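PDB 2Y5S: dihydropteroate synthase from Burkholderia cenocepacia, which probably catalyses the condensation of para-aminobenzoate with 6-hydroxymethyl-7,8-dihydropterin diphosphate to give 7,8-dihydropteroate, the immediate precursor of folates. Local coordinates for residues 11-15 with 16-20; 259-263 with 264-268. All blocks are in the same frame, centred on the assembly; numbering follows the deposited sequence. Where two conformers were deposited one is given.

Interaction 1 is the N-terminal beta hairpin, and interaction 2 is the end of helix 251-263 with the turn that leads into strand 268-271 of the TIM barrel. Their centres lie about 18 Å apart, yet the ends of the two segments pack together. Phe20 joins them: its CD1 lies 3.4 Å from Ala267 O, and its CE1 lies 3.7 Å from Ile268 CG1. Leu11 CD2 adds a looser contact of 4.3 Å to Ile268 CD1. Interaction 2 is thus a helix-to-strand turn of the barrel itself, while the hairpin is an addition packed against the start of strand 268-271. The side chains of Leu11 and of Ala261 each lie about 11 Å from the bound product, 7,8-dihydropteroate.

Interaction 1: residues 11-15 with 16-20; sequences LQCGR and FELTF
Arg15 CB sits over one face of the Phe16 ring, displaced toward its rim, in a CH-pi contact of 4.0 Å to the ring centroid. Cys13 O lies at the ring's edge, near its plane. In return Phe16 CZ stands over the centre of one face of the Arg15 guanidinium, but with the planes 64° apart the two groups are steeply inclined and do not form a parallel stack. Arg15 and Phe16 both set CG beside the backbone N, and this shared setting lays the two side chains alongside each other. The charged end of Arg15 is held by a salt bridge to Asp119 and a hydrogen bond to the carbonyl of Arg94.

Leu11, Cys13, Phe16 and Leu18 share one face of the two strands. There Leu18 CD1 rests 3.8 Å from Cys13 CB, while Leu11 CB touches the CE2 corner of Phe20, 4.0 Å away; apolar residues suit this largely buried side. On the other face Gln12 bends at chi2 and brings its amide oxygen OE1 to 3.5 Å from Glu17 CG, in the aliphatic part of that side chain. The amide and carboxylate planes are turned well apart. Polar side chains suit this more exposed face, though no polar bond joins these two.

The backbones are joined at Leu11 with Leu18 and at Cys13 with Phe16. The bond from Leu11 N to Leu18 O is 2.9 Å long, and that from Cys13 N to Phe16 O is 2.8 Å. Gly14 readily adopts the positive phi (65°) of the turn's first corner. The whole is a tight antiparallel beta hairpin closed by a type II' turn, and it lies outside the parallel strands of the TIM barrel.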
loop_
_atom_site.group_PDB
_atom_site.type_symbol
_atom_site.label_atom_id
_atom_site.label_comp_id
_atom_site.label_asym_id
_atom_site.label_seq_id
_atom_site.Cartn_x
_atom_site.Cartn_y
_atom_site.Cartn_z
ATOM N N LEU B 11 -1.879 16.618 -18.415
ATOM C CA LEU B 11 -0.703 17.450 -18.309
ATOM C C LEU B 11 0.055 17.524 -19.641
ATOM O O LEU B 11 0.560 16.523 -20.136
ATOM C CB LEU B 11 0.213 16.900 -17.214
ATOM C CG LEU B 11 1.413 17.791 -16.859
ATOM C CD1 LEU B 11 0.936 19.140 -16.312
ATOM C CD2 LEU B 11 2.374 17.073 -15.850
ATOM N N GLN B 12 0.146 18.714 -20.211
ATOM C CA GLN B 12 1.030 18.932 -21.354
ATOM C C GLN B 12 2.478 18.891 -20.817
ATOM O O GLN B 12 2.816 19.618 -19.899
ATOM C CB GLN B 12 0.679 20.245 -22.027
ATOM C CG GLN B 12 1.603 20.680 -23.138
ATOM C CD GLN B 12 1.681 19.677 -24.259
ATOM O OE1 GLN B 12 0.658 19.155 -24.715
ATOM N NE2 GLN B 12 2.907 19.396 -24.718
ATOM N N CYS B 13 3.305 18.007 -21.367
ATOM C CA CYS B 13 4.585 17.686 -20.755
ATOM C C CYS B 13 5.672 17.600 -21.803
ATOM O O CYS B 13 6.243 16.544 -22.056
ATOM C CB CYS B 13 4.478 16.386 -19.949
ATOM S SG CYS B 13 5.854 16.076 -18.847
ATOM N N GLY B 14 5.946 18.745 -22.417
ATOM C CA GLY B 14 6.978 18.848 -23.436
ATOM C C GLY B 14 6.619 18.024 -24.655
ATOM O O GLY B 14 5.652 18.325 -25.335
ATOM N N ARG B 15 7.395 16.976 -24.924
ATOM C CA ARG B 15 7.133 16.117 -26.085
ATOM C C ARG B 15 5.876 15.276 -25.892
ATOM O O ARG B 15 5.384 14.705 -26.841
ATOM C CB ARG B 15 8.299 15.151 -26.338
ATOM C CG ARG B 15 9.570 15.771 -26.858
ATOM C CD ARG B 15 10.684 14.731 -26.862
ATOM N NE ARG B 15 11.136 14.393 -25.501
ATOM C CZ ARG B 15 11.965 13.391 -25.208
ATOM N NH1 ARG B 15 12.426 12.587 -26.165
ATOM N NH2 ARG B 15 12.329 13.176 -23.948
ATOM N N PHE B 16 5.379 15.189 -24.657
ATOM C CA PHE B 16 4.340 14.238 -24.306
ATOM C C PHE B 16 3.078 14.952 -23.851
ATOM O O PHE B 16 3.146 16.051 -23.310
ATOM C CB PHE B 16 4.857 13.320 -23.189
ATOM C CG PHE B 16 6.155 12.668 -23.517
ATOM C CD1 PHE B 16 6.181 11.482 -24.248
ATOM C CD2 PHE B 16 7.361 13.263 -23.153
ATOM C CE1 PHE B 16 7.376 10.886 -24.596
ATOM C CE2 PHE B 16 8.571 12.664 -23.482
ATOM C CZ PHE B 16 8.581 11.472 -24.214
ATOM N N GLU B 17 1.941 14.340 -24.150
ATOM C CA GLU B 17 0.654 14.734 -23.608
ATOM C C GLU B 17 0.258 13.660 -22.592
ATOM O O GLU B 17 -0.205 12.578 -22.951
ATOM C CB GLU B 17 -0.387 14.852 -24.729
ATOM C CG GLU B 17 -0.027 15.868 -25.827
ATOM C CD GLU B 17 -1.043 15.912 -26.962
ATOM O OE1 GLU B 17 -1.106 14.948 -27.749
ATOM O OE2 GLU B 17 -1.772 16.919 -27.078
ATOM N N LEU B 18 0.481 13.934 -21.318
ATOM C CA LEU B 18 0.165 12.936 -20.297
ATOM C C LEU B 18 -1.325 12.953 -19.924
ATOM O O LEU B 18 -1.895 14.015 -19.646
ATOM C CB LEU B 18 1.031 13.162 -19.058
ATOM C CG LEU B 18 2.538 13.098 -19.295
ATOM C CD1 LEU B 18 3.230 13.404 -17.970
ATOM C CD2 LEU B 18 2.996 11.746 -19.879
ATOM N N THR B 19 -1.945 11.773 -19.941
ATOM C CA THR B 19 -3.293 11.590 -19.412
ATOM C C THR B 19 -3.222 10.531 -18.289
ATOM O O THR B 19 -2.265 9.722 -18.213
ATOM C CB THR B 19 -4.335 11.238 -20.508
ATOM O OG1 THR B 19 -3.947 10.042 -21.187
ATOM C CG2 THR B 19 -4.488 12.381 -21.548
ATOM N N PHE B 20 -4.199 10.560 -17.395
ATOM C CA PHE B 20 -4.074 9.848 -16.129
ATOM C C PHE B 20 -5.166 8.789 -15.920
ATOM O O PHE B 20 -5.733 8.668 -14.832
ATOM C CB PHE B 20 -3.994 10.866 -14.978
ATOM C CG PHE B 20 -2.783 11.771 -15.072
ATOM C CD1 PHE B 20 -1.496 11.263 -14.857
ATOM C CD2 PHE B 20 -2.916 13.102 -15.403
ATOM C CE1 PHE B 20 -0.390 12.064 -14.974
ATOM C CE2 PHE B 20 -1.794 13.933 -15.527
ATOM C CZ PHE B 20 -0.540 13.418 -15.309
#

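Interaction 2: residues 259-263 with 264-268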
loop_
_atom_site.group_PDB
_atom_site.type_symbol
_atom_site.label_atom_id
_atom_site.label_comp_id
_atom_site.label_asym_id
_atom_site.label_seq_id
_atom_site.Cartn_x
_atom_site.Cartn_y
_atom_site.Cartn_z
ATOM N N LEU B 259 0.542 4.612 -2.525
ATOM C CA LEU B 259 -0.830 4.087 -2.678
ATOM C C LEU B 259 -1.900 4.980 -2.106
ATOM O O LEU B 259 -2.957 5.188 -2.721
ATOM C CB LEU B 259 -0.957 2.708 -2.022
ATOM C CG LEU B 259 -0.334 1.549 -2.796
ATOM C CD1 LEU B 259 -0.129 0.327 -1.882
ATOM C CD2 LEU B 259 -1.204 1.200 -4.044
ATOM N N CYS B 260 -1.662 5.478 -0.895
ATOM C CA CYS B 260 -2.552 6.447 -0.284
ATOM C C CYS B 260 -2.739 7.679 -1.168
ATOM O O CYS B 260 -3.854 8.173 -1.344
ATOM C CB CYS B 260 -2.011 6.861 1.083
ATOM S SG CYS B 260 -3.074 8.004 1.897
ATOM N N ALA B 261 -1.649 8.180 -1.728
ATOM C CA ALA B 261 -1.716 9.358 -2.583
ATOM C C ALA B 261 -2.562 9.073 -3.817
ATOM O O ALA B 261 -3.407 9.890 -4.187
ATOM C CB ALA B 261 -0.322 9.831 -2.986
ATOM N N VAL B 262 -2.366 7.916 -4.454
ATOM C CA VAL B 262 -3.171 7.608 -5.654
ATOM C C VAL B 262 -4.616 7.332 -5.273
ATOM O O VAL B 262 -5.514 7.688 -6.012
ATOM C CB VAL B 262 -2.571 6.468 -6.549
ATOM C CG1 VAL B 262 -1.156 6.857 -7.000
ATOM C CG2 VAL B 262 -2.576 5.116 -5.856
ATOM N N GLU B 263 -4.849 6.737 -4.104
ATOM C CA GLU B 263 -6.217 6.551 -3.621
ATOM C C GLU B 263 -6.896 7.921 -3.452
ATOM O O GLU B 263 -8.104 8.074 -3.697
ATOM C CB GLU B 263 -6.219 5.773 -2.302
ATOM C CG GLU B 263 -7.619 5.409 -1.751
ATOM C CD GLU B 263 -8.345 4.385 -2.609
ATOM O OE1 GLU B 263 -7.737 3.846 -3.558
ATOM O OE2 GLU B 263 -9.531 4.107 -2.333
ATOM N N ARG B 264 -6.105 8.910 -3.045
ATOM C CA ARG B 264 -6.590 10.271 -2.858
ATOM C C ARG B 264 -6.421 11.171 -4.100
ATOM O O ARG B 264 -6.367 12.390 -3.966
ATOM C CB ARG B 264 -5.897 10.901 -1.636
ATOM C CG ARG B 264 -6.757 10.962 -0.375
ATOM C CD ARG B 264 -7.118 9.597 0.177
ATOM N NE ARG B 264 -5.964 8.959 0.809
ATOM C CZ ARG B 264 -5.998 7.803 1.464
ATOM N NH1 ARG B 264 -7.119 7.112 1.613
ATOM N NH2 ARG B 264 -4.888 7.327 1.971
ATOM N N GLY B 265 -6.321 10.576 -5.285
ATOM C CA GLY B 265 -6.342 11.319 -6.539
ATOM C C GLY B 265 -5.025 11.874 -7.108
ATOM O O GLY B 265 -5.069 12.655 -8.055
ATOM N N ALA B 266 -3.863 11.483 -6.569
ATOM C CA ALA B 266 -2.568 11.900 -7.175
ATOM C C ALA B 266 -2.418 11.401 -8.621
ATOM O O ALA B 266 -2.688 10.214 -8.934
ATOM C CB ALA B 266 -1.400 11.432 -6.348
ATOM N N ALA B 267 -1.964 12.301 -9.490
ATOM C CA ALA B 267 -1.714 11.968 -10.882
ATOM C C ALA B 267 -0.351 11.281 -11.044
ATOM O O ALA B 267 -0.201 10.363 -11.858
ATOM C CB ALA B 267 -1.769 13.213 -11.738
ATOM N N ILE B 268 0.638 11.766 -10.298
ATOM C CA ILE B 268 2.010 11.274 -10.392
ATOM C C ILE B 268 2.568 11.046 -8.999
ATOM O O ILE B 268 2.389 11.880 -8.109
ATOM C CB ILE B 268 2.927 12.286 -11.147
ATOM C CG1 ILE B 268 2.381 12.603 -12.540
ATOM C CG2 ILE B 268 4.378 11.763 -11.222
ATOM C CD1 ILE B 268 3.111 13.731 -13.258
HETATM O O HOH W 1 -5.024 8.671 -8.600
#
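Ala266 CB meets Ala261 CB at 3.9 Å across a Schellman motif, the turn that ends helix 251-263 ahead of strand 268-271 of the TIM barrel. Two backbone bonds define it. Ala266 N reaches back to Ala261 O at 2.9 Å, and Gly265 N bonds to Val262 O at 3.1 Å; in each case the donor stands above the carbonyl plane. Gly265 is the C' residue. Its phi of 88° brings the chain back across the helix end, and glycine, with no side chain, takes this positive phi without strain. Alanine suits positions 261 and 266, because their methyls meet where the backbones are drawn close together.

Arg264 N still makes a helical bond to Cys260 O, 2.9 Å long, and the backbone also sets Arg264 CB 3.4 Å from that oxygen. Beyond CB, chi1 of -103° is off the usual staggered values, and bends at chi2 and chi3 turn the later atoms back over the helix end. The modelled approach of the guanidinium to the Cys260 sulfur is implausibly close, which leaves the exact placement of that end doubtful. Glu263 crosses Arg264, its CB over a face of the guanidinium as modelled, while its carboxylate leads away from the turn. CG points opposite the backbone N (chi1 -175°), the chain bends at chi2, and OE1 accepts a hydrogen bond from Trp284 NE1 on helix 274-291. Between subunits, Glu263 OE2 is only a long, weak ion-pair partner of Arg264 of the second subunit.

Val262 points away from the turn, packing against Leu281 and Trp284 on that same helix, as suits a branched apolar side chain in a buried place. A water bridges the turn, donating hydrogen bonds to Val262 O and Ala266 O, each at 2.8 Å.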